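Diaminopimelate decarboxylase (Methanocaldococcus jannaschii, PDB 1TWI) catalyses the pyridoxal phosphate-dependent decarboxylation of meso-diaminopimelate to L-lysine, the last step of lysine biosynthesis by the diaminopimelate pathway, as a homodimer. Local coordinates at residues V296-I309 with V373-A386. Sequence-based numbering, arbitrary orientation.
Sequences VATAGYLLGKVHHI and VEVGDVLAIFDVGA
Strands 300-309 and 378-382 pair antiparallel in the mixed beta-sheet domain packed beside the pyridoxal phosphate-binding barrel, and their barrel-side ends lead into the cofactor site. Leu302 with Ile381 and Gly304 with Leu379 are hydrogen-bonded pairs. Leu302 N reaches Ile381 O at 2.9 Å, and the reverse bond, Ile381 N to Leu302 O, is 2.8 Å. The ladder runs on to Val306, which accepts from Gly376 N and donates to Asp377 O. Gly376 and Asp377 belong to a type II turn from Glu374 to Asp377. The Asp377 carboxylate takes the N-H of Glu374 from above its plane and also pairs with Lys345. At the barrel end Gly385 N donates to Ala297 O at 3.0 Å, in the carbonyl plane. Gly385 CA makes a CA-H...O contact with Val296 O at 3.3 Å, a close backbone approach at a residue with no side chain.

One sheet face carries Tyr301, Leu303, Val378, Ala380 and Phe382. Tyr301 turns the CD2-CE2 edge of its ring onto a face of Phe382, a T-shaped stack with planes at 79°. Tyr301 CE2 sits over the centre of that ring. Leu303 spreads over two neighbours, CB on Val378 CG1 and CD2 on Ala380 CB. On the other face Leu302 and Ile381 lie side by side, Leu302 CD2 to Ile381 CD1 at 4.1 Å. Near the turn Val306 has CG1 anti to its backbone N (chi1 177°); CG2, beside that N, meets Val373 CG1 at 3.6 Å and Leu379 CG. At the barrel end Ala297 CB touches Ala386 CB.

Backbone bonds thus set the register, and apolar side chains pack both faces. The Gly385-Ala297 bond joins the chain between Arg293, which binds the cofactor and lines the lysine pocket, and Tyr387, with the Ala386 side chain about 6 Å from the cofactor.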
ATOM      1  N   VAL A 296       2.356 -19.584   3.296  1.00 10.00           N
ATOM      2  CA  VAL A 296       2.569 -19.221   1.910  1.00  9.72           C
ATOM      3  C   VAL A 296       3.766 -18.376   1.512  1.00 10.33           C
ATOM      4  O   VAL A 296       4.114 -18.352   0.342  1.00  9.71           O
ATOM      5  CB  VAL A 296       1.265 -18.541   1.325  1.00 10.35           C
ATOM      6  CG1 VAL A 296       0.065 -19.525   1.463  1.00  7.64           C
ATOM      7  CG2 VAL A 296       0.926 -17.199   2.103  1.00  5.52           C
ATOM      8  N   ALA A 297       4.402 -17.693   2.461  1.00 10.49           N
ATOM      9  CA  ALA A 297       5.473 -16.797   2.087  1.00 10.11           C
ATOM     10  C   ALA A 297       6.585 -17.412   1.267  1.00 10.10           C
ATOM     11  O   ALA A 297       6.945 -16.862   0.223  1.00  9.10           O
ATOM     12  CB  ALA A 297       6.108 -16.124   3.380  1.00 10.15           C
ATOM     13  N   THR A 298       7.142 -18.525   1.753  1.00  9.91           N
ATOM     14  CA  THR A 298       8.283 -19.152   1.058  1.00 10.46           C
ATOM     15  C   THR A 298       7.899 -19.811  -0.276  1.00 11.53           C
ATOM     16  O   THR A 298       8.768 -20.269  -0.999  1.00 12.33           O
ATOM     17  CB  THR A 298       8.952 -20.252   1.953  1.00 10.38           C
ATOM     18  OG1 THR A 298       7.992 -21.228   2.297  1.00 10.17           O
ATOM     19  CG2 THR A 298       9.514 -19.633   3.235  1.00  9.13           C
ATOM     20  N   ALA A 299       6.599 -19.892  -0.586  1.00 10.02           N
ATOM     21  CA  ALA A 299       6.181 -20.492  -1.846  1.00 11.28           C
ATOM     22  C   ALA A 299       6.168 -19.452  -2.998  1.00 10.30           C
ATOM     23  O   ALA A 299       6.042 -19.832  -4.176  1.00 10.69           O
ATOM     24  CB  ALA A 299       4.743 -21.103  -1.704  1.00 10.72           C
ATOM     25  N   GLY A 300       6.302 -18.180  -2.660  1.00  9.40           N
ATOM     26  CA  GLY A 300       6.217 -17.118  -3.686  1.00 10.35           C
ATOM     27  C   GLY A 300       7.497 -16.438  -4.107  1.00 10.63           C
ATOM     28  O   GLY A 300       8.343 -16.115  -3.259  1.00 12.37           O
ATOM     29  N   TYR A 301       7.666 -16.242  -5.417  1.00 10.18           N
ATOM     30  CA  TYR A 301       8.863 -15.578  -5.939  1.00 10.51           C
ATOM     31  C   TYR A 301       8.356 -14.524  -6.889  1.00 11.59           C
ATOM     32  O   TYR A 301       7.389 -14.772  -7.580  1.00 13.14           O
ATOM     33  CB  TYR A 301       9.739 -16.573  -6.722  1.00  9.35           C
ATOM     34  CG  TYR A 301      10.188 -17.715  -5.806  1.00 11.56           C
ATOM     35  CD1 TYR A 301       9.317 -18.765  -5.529  1.00 11.28           C
ATOM     36  CD2 TYR A 301      11.449 -17.679  -5.136  1.00 12.35           C
ATOM     37  CE1 TYR A 301       9.637 -19.748  -4.615  1.00 11.86           C
ATOM     38  CE2 TYR A 301      11.806 -18.694  -4.204  1.00 11.17           C
ATOM     39  CZ  TYR A 301      10.879 -19.715  -3.955  1.00 12.76           C
ATOM     40  OH  TYR A 301      11.111 -20.694  -3.009  1.00 10.49           O
ATOM     41  N   LEU A 302       9.000 -13.352  -6.907  1.00 11.79           N
ATOM     42  CA  LEU A 302       8.605 -12.301  -7.837  1.00 11.09           C
ATOM     43  C   LEU A 302       9.750 -12.060  -8.842  1.00 12.19           C
ATOM     44  O   LEU A 302      10.875 -11.697  -8.438  1.00 10.32           O
ATOM     45  CB  LEU A 302       8.297 -11.001  -7.080  1.00 10.71           C
ATOM     46  CG  LEU A 302       7.932  -9.760  -7.927  1.00 12.96           C
ATOM     47  CD1 LEU A 302       6.699 -10.030  -8.819  1.00 11.01           C
ATOM     48  CD2 LEU A 302       7.689  -8.612  -6.984  1.00 10.97           C
ATOM     49  N   LEU A 303       9.452 -12.259 -10.135  1.00  9.68           N
ATOM     50  CA  LEU A 303      10.450 -12.074 -11.188  1.00 10.29           C
ATOM     51  C   LEU A 303      10.279 -10.705 -11.812  1.00 10.92           C
ATOM     52  O   LEU A 303       9.160 -10.277 -12.113  1.00 11.93           O
ATOM     53  CB  LEU A 303      10.276 -13.154 -12.290  1.00  9.79           C
ATOM     54  CG  LEU A 303      10.149 -14.588 -11.748  1.00  9.95           C
ATOM     55  CD1 LEU A 303       9.987 -15.618 -12.906  1.00  9.16           C
ATOM     56  CD2 LEU A 303      11.373 -14.907 -10.909  1.00 11.49           C
ATOM     57  N   GLY A 304      11.390 -10.006 -11.965  1.00 11.74           N
ATOM     58  CA  GLY A 304      11.375  -8.676 -12.541  1.00 15.39           C
ATOM     59  C   GLY A 304      12.527  -8.577 -13.535  1.00 15.38           C
ATOM     60  O   GLY A 304      13.655  -8.961 -13.228  1.00 16.14           O
ATOM     61  N   LYS A 305      12.237  -8.099 -14.731  1.00 15.57           N
ATOM     62  CA  LYS A 305      13.260  -7.967 -15.709  1.00 15.76           C
ATOM     63  C   LYS A 305      14.001  -6.639 -15.557  1.00 15.12           C
ATOM     64  O   LYS A 305      13.410  -5.569 -15.221  1.00 14.43           O
ATOM     65  CB  LYS A 305      12.661  -8.112 -17.116  1.00 19.62           C
ATOM     66  CG  LYS A 305      13.676  -7.839 -18.262  1.00 23.63           C
ATOM     67  CD  LYS A 305      13.184  -8.399 -19.652  1.00 26.97           C
ATOM     68  CE  LYS A 305      11.980  -7.652 -20.188  1.00 29.09           C
ATOM     69  NZ  LYS A 305      11.673  -8.153 -21.582  1.00 32.38           N
ATOM     70  N   VAL A 306      15.303  -6.703 -15.815  1.00 13.31           N
ATOM     71  CA  VAL A 306      16.160  -5.521 -15.756  1.00 13.21           C
ATOM     72  C   VAL A 306      16.066  -4.695 -17.021  1.00 13.15           C
ATOM     73  O   VAL A 306      16.406  -5.194 -18.109  1.00 13.14           O
ATOM     74  CB  VAL A 306      17.628  -5.952 -15.557  1.00 14.46           C
ATOM     75  CG1 VAL A 306      18.531  -4.710 -15.580  1.00 14.20           C
ATOM     76  CG2 VAL A 306      17.745  -6.684 -14.173  1.00 11.53           C
ATOM     77  N   HIS A 307      15.621  -3.439 -16.906  1.00 13.53           N
ATOM     78  CA  HIS A 307      15.536  -2.617 -18.131  1.00 15.30           C
ATOM     79  C   HIS A 307      16.683  -1.626 -18.216  1.00 14.98           C
ATOM     80  O   HIS A 307      17.049  -1.214 -19.317  1.00 15.46           O
ATOM     81  CB  HIS A 307      14.181  -1.882 -18.200  1.00 15.32           C
ATOM     82  CG  HIS A 307      13.032  -2.800 -18.437  1.00 17.26           C
ATOM     83  ND1 HIS A 307      12.425  -2.931 -19.662  1.00 18.01           N
ATOM     84  CD2 HIS A 307      12.411  -3.691 -17.616  1.00 18.63           C
ATOM     85  CE1 HIS A 307      11.479  -3.854 -19.595  1.00 18.01           C
ATOM     86  NE2 HIS A 307      11.452  -4.334 -18.361  1.00 17.52           N
ATOM     87  N   HIS A 308      17.272  -1.260 -17.078  1.00 15.62           N
ATOM     88  CA  HIS A 308      18.391  -0.289 -17.095  1.00 16.11           C
ATOM     89  C   HIS A 308      19.395  -0.535 -15.985  1.00 17.24           C
ATOM     90  O   HIS A 308      19.024  -0.988 -14.892  1.00 16.49           O
ATOM     91  CB  HIS A 308      17.885   1.136 -16.896  1.00 15.93           C
ATOM     92  CG  HIS A 308      16.909   1.582 -17.930  1.00 15.65           C
ATOM     93  ND1 HIS A 308      17.292   1.894 -19.208  1.00 16.07           N
ATOM     94  CD2 HIS A 308      15.568   1.801 -17.877  1.00 15.87           C
ATOM     95  CE1 HIS A 308      16.242   2.283 -19.908  1.00 16.28           C
ATOM     96  NE2 HIS A 308      15.179   2.237 -19.123  1.00 15.52           N
ATOM     97  N   ILE A 309      20.671  -0.274 -16.289  1.00 16.28           N
ATOM     98  CA  ILE A 309      21.726  -0.333 -15.279  1.00 17.22           C
ATOM     99  C   ILE A 309      22.236   1.107 -15.199  1.00 17.82           C
ATOM    100  O   ILE A 309      22.420   1.784 -16.225  1.00 19.21           O
ATOM    101  CB  ILE A 309      22.871  -1.284 -15.675  1.00 18.03           C
ATOM    102  CG1 ILE A 309      22.327  -2.733 -15.754  1.00 20.09           C
ATOM    103  CG2 ILE A 309      24.021  -1.136 -14.642  1.00 17.96           C
ATOM    104  CD1 ILE A 309      23.266  -3.744 -16.345  1.00 23.98           C
ATOM    105  N   VAL A 373      24.797  -8.342 -13.329  1.00 17.57           N
ATOM    106  CA  VAL A 373      23.515  -7.991 -13.944  1.00 17.72           C
ATOM    107  C   VAL A 373      23.631  -7.299 -15.310  1.00 18.07           C
ATOM    108  O   VAL A 373      24.414  -6.368 -15.477  1.00 18.84           O
ATOM    109  CB  VAL A 373      22.669  -7.113 -12.961  1.00 18.36           C
ATOM    110  CG1 VAL A 373      21.312  -6.776 -13.607  1.00 17.92           C
ATOM    111  CG2 VAL A 373      22.440  -7.858 -11.635  1.00 13.79           C
ATOM    112  N   GLU A 374      22.902  -7.822 -16.301  1.00 17.59           N
ATOM    113  CA  GLU A 374      22.850  -7.226 -17.637  1.00 19.18           C
ATOM    114  C   GLU A 374      21.391  -6.876 -17.959  1.00 18.56           C
ATOM    115  O   GLU A 374      20.478  -7.478 -17.420  1.00 16.89           O
ATOM    116  CB  GLU A 374      23.425  -8.211 -18.663  1.00 22.04           C
ATOM    117  CG  GLU A 374      24.894  -8.567 -18.267  1.00 28.24           C
ATOM    118  CD  GLU A 374      25.474  -9.745 -19.024  1.00 32.72           C
ATOM    119  OE1 GLU A 374      26.200 -10.619 -18.413  1.00 34.83           O
ATOM    120  OE2 GLU A 374      25.222  -9.774 -20.251  1.00 36.09           O
ATOM    121  N   VAL A 375      21.180  -5.875 -18.800  1.00 19.10           N
ATOM    122  CA  VAL A 375      19.805  -5.514 -19.199  1.00 17.30           C
ATOM    123  C   VAL A 375      19.242  -6.755 -19.811  1.00 16.38           C
ATOM    124  O   VAL A 375      19.929  -7.430 -20.611  1.00 16.25           O
ATOM    125  CB  VAL A 375      19.821  -4.366 -20.258  1.00 20.37           C
ATOM    126  CG1 VAL A 375      18.423  -4.221 -20.957  1.00 20.83           C
ATOM    127  CG2 VAL A 375      20.229  -3.062 -19.571  1.00 18.77           C
ATOM    128  N   GLY A 376      18.003  -7.101 -19.452  1.00 14.58           N
ATOM    129  CA  GLY A 376      17.392  -8.289 -20.032  1.00 13.58           C
ATOM    130  C   GLY A 376      17.441  -9.471 -19.077  1.00 13.49           C
ATOM    131  O   GLY A 376      16.729 -10.472 -19.243  1.00 11.51           O
ATOM    132  N   ASP A 377      18.307  -9.389 -18.064  1.00 13.16           N
ATOM    133  CA  ASP A 377      18.347 -10.480 -17.096  1.00 13.48           C
ATOM    134  C   ASP A 377      17.045 -10.372 -16.293  1.00 12.67           C
ATOM    135  O   ASP A 377      16.394  -9.329 -16.279  1.00 11.31           O
ATOM    136  CB  ASP A 377      19.529 -10.293 -16.121  1.00 14.80           C
ATOM    137  CG  ASP A 377      20.859 -10.759 -16.714  1.00 15.98           C
ATOM    138  OD1 ASP A 377      20.816 -11.430 -17.777  1.00 18.11           O
ATOM    139  OD2 ASP A 377      21.923 -10.479 -16.089  1.00 16.90           O
ATOM    140  N   VAL A 378      16.705 -11.461 -15.629  1.00 11.56           N
ATOM    141  CA  VAL A 378      15.505 -11.546 -14.796  1.00 12.42           C
ATOM    142  C   VAL A 378      16.001 -11.757 -13.361  1.00 13.15           C
ATOM    143  O   VAL A 378      16.826 -12.662 -13.128  1.00 11.34           O
ATOM    144  CB  VAL A 378      14.665 -12.759 -15.223  1.00 13.21           C
ATOM    145  CG1 VAL A 378      13.418 -12.911 -14.281  1.00 13.88           C
ATOM    146  CG2 VAL A 378      14.188 -12.577 -16.741  1.00  9.90           C
ATOM    147  N   LEU A 379      15.554 -10.912 -12.426  1.00 12.11           N
ATOM    148  CA  LEU A 379      15.940 -11.097 -11.048  1.00 12.44           C
ATOM    149  C   LEU A 379      14.751 -11.764 -10.336  1.00 14.00           C
ATOM    150  O   LEU A 379      13.595 -11.529 -10.724  1.00 14.16           O
ATOM    151  CB  LEU A 379      16.217  -9.759 -10.342  1.00 12.84           C
ATOM    152  CG  LEU A 379      17.219  -8.794 -10.972  1.00 13.20           C
ATOM    153  CD1 LEU A 379      17.460  -7.661  -9.977  1.00 13.32           C
ATOM    154  CD2 LEU A 379      18.572  -9.537 -11.238  1.00 13.40           C
ATOM    155  N   ALA A 380      15.025 -12.601  -9.325  1.00 12.78           N
ATOM    156  CA  ALA A 380      13.969 -13.214  -8.535  1.00 12.11           C
ATOM    157  C   ALA A 380      14.060 -12.663  -7.091  1.00 12.95           C
ATOM    158  O   ALA A 380      15.149 -12.692  -6.430  1.00 11.91           O
ATOM    159  CB  ALA A 380      14.130 -14.746  -8.521  1.00 12.79           C
ATOM    160  N   ILE A 381      12.929 -12.184  -6.588  1.00 12.87           N
ATOM    161  CA  ILE A 381      12.875 -11.670  -5.222  1.00 10.99           C
ATOM    162  C   ILE A 381      12.154 -12.772  -4.483  1.00 11.70           C
ATOM    163  O   ILE A 381      10.988 -13.112  -4.778  1.00 10.09           O
ATOM    164  CB  ILE A 381      12.053 -10.350  -5.184  1.00 13.64           C
ATOM    165  CG1 ILE A 381      12.758  -9.290  -6.065  1.00 13.72           C
ATOM    166  CG2 ILE A 381      11.943  -9.816  -3.707  1.00 12.32           C
ATOM    167  CD1 ILE A 381      11.727  -8.117  -6.541  1.00 15.06           C
ATOM    168  N   PHE A 382      12.838 -13.334  -3.495  1.00 10.96           N
ATOM    169  CA  PHE A 382      12.292 -14.448  -2.719  1.00 10.64           C
ATOM    170  C   PHE A 382      11.271 -14.119  -1.644  1.00 10.30           C
ATOM    171  O   PHE A 382      11.239 -13.023  -1.116  1.00 11.64           O
ATOM    172  CB  PHE A 382      13.407 -15.177  -1.956  1.00 11.04           C
ATOM    173  CG  PHE A 382      14.237 -16.123  -2.803  1.00 13.84           C
ATOM    174  CD1 PHE A 382      14.574 -15.788  -4.124  1.00 12.62           C
ATOM    175  CD2 PHE A 382      14.733 -17.294  -2.252  1.00 13.05           C
ATOM    176  CE1 PHE A 382      15.418 -16.625  -4.871  1.00 14.13           C
ATOM    177  CE2 PHE A 382      15.590 -18.162  -2.982  1.00 11.62           C
ATOM    178  CZ  PHE A 382      15.926 -17.814  -4.290  1.00 13.71           C
ATOM    179  N   ASP A 383      10.466 -15.130  -1.328  1.00 10.31           N
ATOM    180  CA  ASP A 383       9.590 -15.113  -0.173  1.00  9.17           C
ATOM    181  C   ASP A 383       8.542 -13.994  -0.228  1.00 10.57           C
ATOM    182  O   ASP A 383       8.376 -13.231   0.715  1.00 10.20           O
ATOM    183  CB  ASP A 383      10.495 -14.972   1.059  1.00 10.04           C
ATOM    184  CG  ASP A 383      11.515 -16.113   1.162  1.00 13.38           C
ATOM    185  OD1 ASP A 383      11.096 -17.283   0.972  1.00 12.38           O
ATOM    186  OD2 ASP A 383      12.719 -15.869   1.422  1.00 13.23           O
ATOM    187  N   VAL A 384       7.840 -13.926  -1.340  1.00  9.61           N
ATOM    188  CA  VAL A 384       6.817 -12.901  -1.498  1.00  8.32           C
ATOM    189  C   VAL A 384       5.425 -13.534  -1.568  1.00  9.68           C
ATOM    190  O   VAL A 384       4.471 -12.908  -2.068  1.00 10.90           O
ATOM    191  CB  VAL A 384       7.062 -12.138  -2.783  1.00  8.72           C
ATOM    192  CG1 VAL A 384       8.318 -11.230  -2.671  1.00  9.41           C
ATOM    193  CG2 VAL A 384       7.210 -13.175  -3.985  1.00  6.85           C
ATOM    194  N   GLY A 385       5.292 -14.796  -1.139  1.00 10.42           N
ATOM    195  CA  GLY A 385       3.958 -15.421  -1.185  1.00 10.13           C
ATOM    196  C   GLY A 385       2.910 -14.856  -0.215  1.00  9.16           C
ATOM    197  O   GLY A 385       1.712 -15.064  -0.390  1.00  9.91           O
ATOM    198  N   ALA A 386       3.372 -14.145   0.808  1.00 10.62           N
ATOM    199  CA  ALA A 386       2.504 -13.564   1.849  1.00 10.19           C
ATOM    200  C   ALA A 386       2.680 -12.043   1.888  1.00  9.59           C
ATOM    201  O   ALA A 386       3.801 -11.568   1.853  1.00 10.52           O
ATOM    202  CB  ALA A 386       2.879 -14.164   3.249  1.00  8.27           C
TER